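Local coordinates for protein 1,3-1,4-beta-glucanase (Hordeum vulgare, PDB 1AQ0) that hydrolyses mixed-linkage 1,3-1,4-beta-glucans, acting as a glycoside hydrolase of family 17, at residues N11-S16 with P296-V301. Numbering follows the deposited sequence.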
ATOM      1  N   ASN A  11      -4.030  36.431 -19.775  1.00 20.39           N
ATOM      2  CA  ASN A  11      -5.185  37.042 -19.123  1.00 18.94           C
ATOM      3  C   ASN A  11      -5.596  36.388 -17.805  1.00 18.03           C
ATOM      4  O   ASN A  11      -6.762  36.468 -17.410  1.00 19.84           O
ATOM      5  CB  ASN A  11      -6.377  37.036 -20.089  1.00 19.32           C
ATOM      6  CG  ASN A  11      -6.761  35.633 -20.539  1.00 18.81           C
ATOM      7  OD1 ASN A  11      -6.066  34.657 -20.236  1.00 18.39           O
ATOM      8  ND2 ASN A  11      -7.860  35.526 -21.277  1.00 18.38           N
ATOM      9  N   LEU A  12      -4.656  35.748 -17.123  1.00 14.81           N
ATOM     10  CA  LEU A  12      -4.975  35.093 -15.859  1.00 14.65           C
ATOM     11  C   LEU A  12      -4.976  36.072 -14.690  1.00 17.04           C
ATOM     12  O   LEU A  12      -4.388  37.157 -14.776  1.00 15.99           O
ATOM     13  CB  LEU A  12      -3.989  33.951 -15.581  1.00 10.59           C
ATOM     14  CG  LEU A  12      -3.876  32.844 -16.626  1.00 10.68           C
ATOM     15  CD1 LEU A  12      -2.987  31.737 -16.084  1.00 12.83           C
ATOM     16  CD2 LEU A  12      -5.249  32.299 -16.973  1.00 10.83           C
ATOM     17  N   PRO A  13      -5.687  35.723 -13.598  1.00 17.00           N
ATOM     18  CA  PRO A  13      -5.757  36.575 -12.407  1.00 13.97           C
ATOM     19  C   PRO A  13      -4.383  36.635 -11.752  1.00 13.88           C
ATOM     20  O   PRO A  13      -3.526  35.790 -12.013  1.00 12.94           O
ATOM     21  CB  PRO A  13      -6.739  35.817 -11.507  1.00 12.71           C
ATOM     22  CG  PRO A  13      -7.609  35.105 -12.473  1.00 13.39           C
ATOM     23  CD  PRO A  13      -6.620  34.587 -13.478  1.00 14.44           C
ATOM     24  N   ALA A  14      -4.171  37.643 -10.911  1.00 14.94           N
ATOM     25  CA  ALA A  14      -2.909  37.794 -10.202  1.00 14.03           C
ATOM     26  C   ALA A  14      -2.717  36.553  -9.323  1.00 14.31           C
ATOM     27  O   ALA A  14      -3.692  35.947  -8.877  1.00 13.82           O
ATOM     28  CB  ALA A  14      -2.935  39.061  -9.352  1.00 15.00           C
ATOM     29  N   ALA A  15      -1.466  36.203  -9.041  1.00 13.71           N
ATOM     30  CA  ALA A  15      -1.153  35.022  -8.245  1.00 14.45           C
ATOM     31  C   ALA A  15      -1.836  34.978  -6.882  1.00 14.30           C
ATOM     32  O   ALA A  15      -2.296  33.921  -6.456  1.00 13.38           O
ATOM     33  CB  ALA A  15       0.361  34.866  -8.095  1.00 10.89           C
ATOM     34  N   SER A  16      -1.940  36.124  -6.215  1.00 15.95           N
ATOM     35  CA  SER A  16      -2.576  36.191  -4.895  1.00 17.57           C
ATOM     36  C   SER A  16      -4.068  35.853  -4.960  1.00 16.30           C
ATOM     37  O   SER A  16      -4.639  35.315  -4.011  1.00 15.30           O
ATOM     38  CB  SER A  16      -2.368  37.575  -4.275  1.00 18.11           C
ATOM     39  OG  SER A  16      -2.652  38.588  -5.225  1.00 23.92           O
ATOM     40  N   PRO A 296     -10.728  32.385 -17.320  1.00 11.11           N
ATOM     41  CA  PRO A 296      -9.815  33.421 -16.828  1.00 11.78           C
ATOM     42  C   PRO A 296     -10.496  34.464 -15.933  1.00 12.46           C
ATOM     43  O   PRO A 296      -9.859  35.057 -15.056  1.00 12.38           O
ATOM     44  CB  PRO A 296      -9.287  34.046 -18.122  1.00 13.72           C
ATOM     45  CG  PRO A 296      -9.273  32.895 -19.057  1.00 12.45           C
ATOM     46  CD  PRO A 296     -10.607  32.235 -18.782  1.00 11.58           C
ATOM     47  N   ASN A 297     -11.794  34.679 -16.140  1.00 12.58           N
ATOM     48  CA  ASN A 297     -12.526  35.655 -15.334  1.00 12.95           C
ATOM     49  C   ASN A 297     -12.916  35.101 -13.967  1.00 13.82           C
ATOM     50  O   ASN A 297     -13.642  35.754 -13.217  1.00 15.28           O
ATOM     51  CB  ASN A 297     -13.769  36.158 -16.076  1.00 14.19           C
ATOM     52  CG  ASN A 297     -14.860  35.108 -16.174  1.00 16.55           C
ATOM     53  OD1 ASN A 297     -14.627  33.929 -15.931  1.00 18.10           O
ATOM     54  ND2 ASN A 297     -16.053  35.535 -16.548  1.00 14.56           N
ATOM     55  N   MET A 298     -12.447  33.890 -13.668  1.00 12.03           N
ATOM     56  CA  MET A 298     -12.692  33.203 -12.398  1.00 14.99           C
ATOM     57  C   MET A 298     -14.018  32.451 -12.222  1.00 14.34           C
ATOM     58  O   MET A 298     -14.328  31.982 -11.123  1.00 12.62           O
ATOM     59  CB  MET A 298     -12.441  34.132 -11.210  1.00 16.88           C
ATOM     60  CG  MET A 298     -11.008  34.622 -11.115  1.00 21.19           C
ATOM     61  SD  MET A 298     -10.811  35.865  -9.846  1.00 27.15           S
ATOM     62  CE  MET A 298     -11.640  37.258 -10.632  1.00 24.20           C
ATOM     63  N   GLN A 299     -14.798  32.333 -13.293  1.00 14.90           N
ATOM     64  CA  GLN A 299     -16.047  31.582 -13.240  1.00 12.64           C
ATOM     65  C   GLN A 299     -15.696  30.125 -13.497  1.00 14.13           C
ATOM     66  O   GLN A 299     -14.781  29.838 -14.269  1.00 11.89           O
ATOM     67  CB  GLN A 299     -17.006  32.008 -14.345  1.00 10.87           C
ATOM     68  CG  GLN A 299     -17.823  33.233 -14.068  1.00 15.75           C
ATOM     69  CD  GLN A 299     -18.958  33.370 -15.062  1.00 20.22           C
ATOM     70  OE1 GLN A 299     -18.754  33.804 -16.195  1.00 25.58           O
ATOM     71  NE2 GLN A 299     -20.157  32.986 -14.649  1.00 19.68           N
ATOM     72  N   HIS A 300     -16.419  29.213 -12.850  1.00 11.80           N
ATOM     73  CA  HIS A 300     -16.228  27.776 -13.045  1.00 10.60           C
ATOM     74  C   HIS A 300     -16.646  27.447 -14.482  1.00  9.93           C
ATOM     75  O   HIS A 300     -17.623  28.004 -14.990  1.00 10.84           O
ATOM     76  CB  HIS A 300     -17.153  26.973 -12.104  1.00 10.83           C
ATOM     77  CG  HIS A 300     -16.648  26.831 -10.700  1.00 16.20           C
ATOM     78  ND1 HIS A 300     -15.799  25.816 -10.313  1.00 17.19           N
ATOM     79  CD2 HIS A 300     -16.919  27.540  -9.577  1.00 19.61           C
ATOM     80  CE1 HIS A 300     -15.573  25.903  -9.012  1.00 17.96           C
ATOM     81  NE2 HIS A 300     -16.239  26.941  -8.542  1.00 18.15           N
ATOM     82  N   VAL A 301     -15.911  26.565 -15.147  1.00  8.33           N
ATOM     83  CA  VAL A 301     -16.301  26.160 -16.494  1.00  7.29           C
ATOM     84  C   VAL A 301     -17.466  25.165 -16.320  1.00  9.45           C
ATOM     85  O   VAL A 301     -18.367  25.069 -17.156  1.00  9.00           O
ATOM     86  CB  VAL A 301     -15.109  25.525 -17.261  1.00  7.54           C
ATOM     87  CG1 VAL A 301     -15.552  25.015 -18.621  1.00  6.22           C
ATOM     88  CG2 VAL A 301     -14.008  26.562 -17.456  1.00  5.25           C
TER
HETATM   89  O   HOH W   1      -8.597  37.534 -15.059  1.00 41.18           O
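Asn11 and Pro296 meet where two segments come together at the surface, and no direct hydrogen bond joins them. From Leu12 to Ala14 the chain is extended in a polyproline-like way, then enters helix 15-25 with Ala14 as the N-cap residue. In the other segment Pro296 and Asn297 have type I turn angles, and Met298 follows in a left-handed conformation (phi 82°). One water donates to both backbones, reaching Asn11 O at 3.2 Å and Pro296 O at 2.8 Å. The CB-CG edge of the Pro296 ring lies over one face of the Asn11 amide, with Asn11 ND2 3.7 Å from Pro296 CG. Pro296 CB also sits 3.6 Å from Asn11 O. A chi1 of 59° swings the amide of Asn11 under the Pro296 ring.

The fold is a TIM barrel, as expected for family 17. Residues 11-14 belong to the link between its first strand, 2-4, and helix 15-25. Residues 296-301 come after the last barrel strand, 273-274, so the contact joins the loop after the first strand to a near-C-terminal loop.

Pro13 meets the second segment with the CG corner of its ring. Its CG lies 3.4 Å from Pro296 O and 3.7 Å from Met298 CG. From there the Met298 chain runs the other way from the ring, and it also touches Thr17 and Met21 of the helix. Beside it, Asn297 OD1 accepts from Gln299 N at 3.1 Å, forming an Asx turn. Asn297 ND2 donates to Gln299 OE1, which lies close to the Asn297 amide plane.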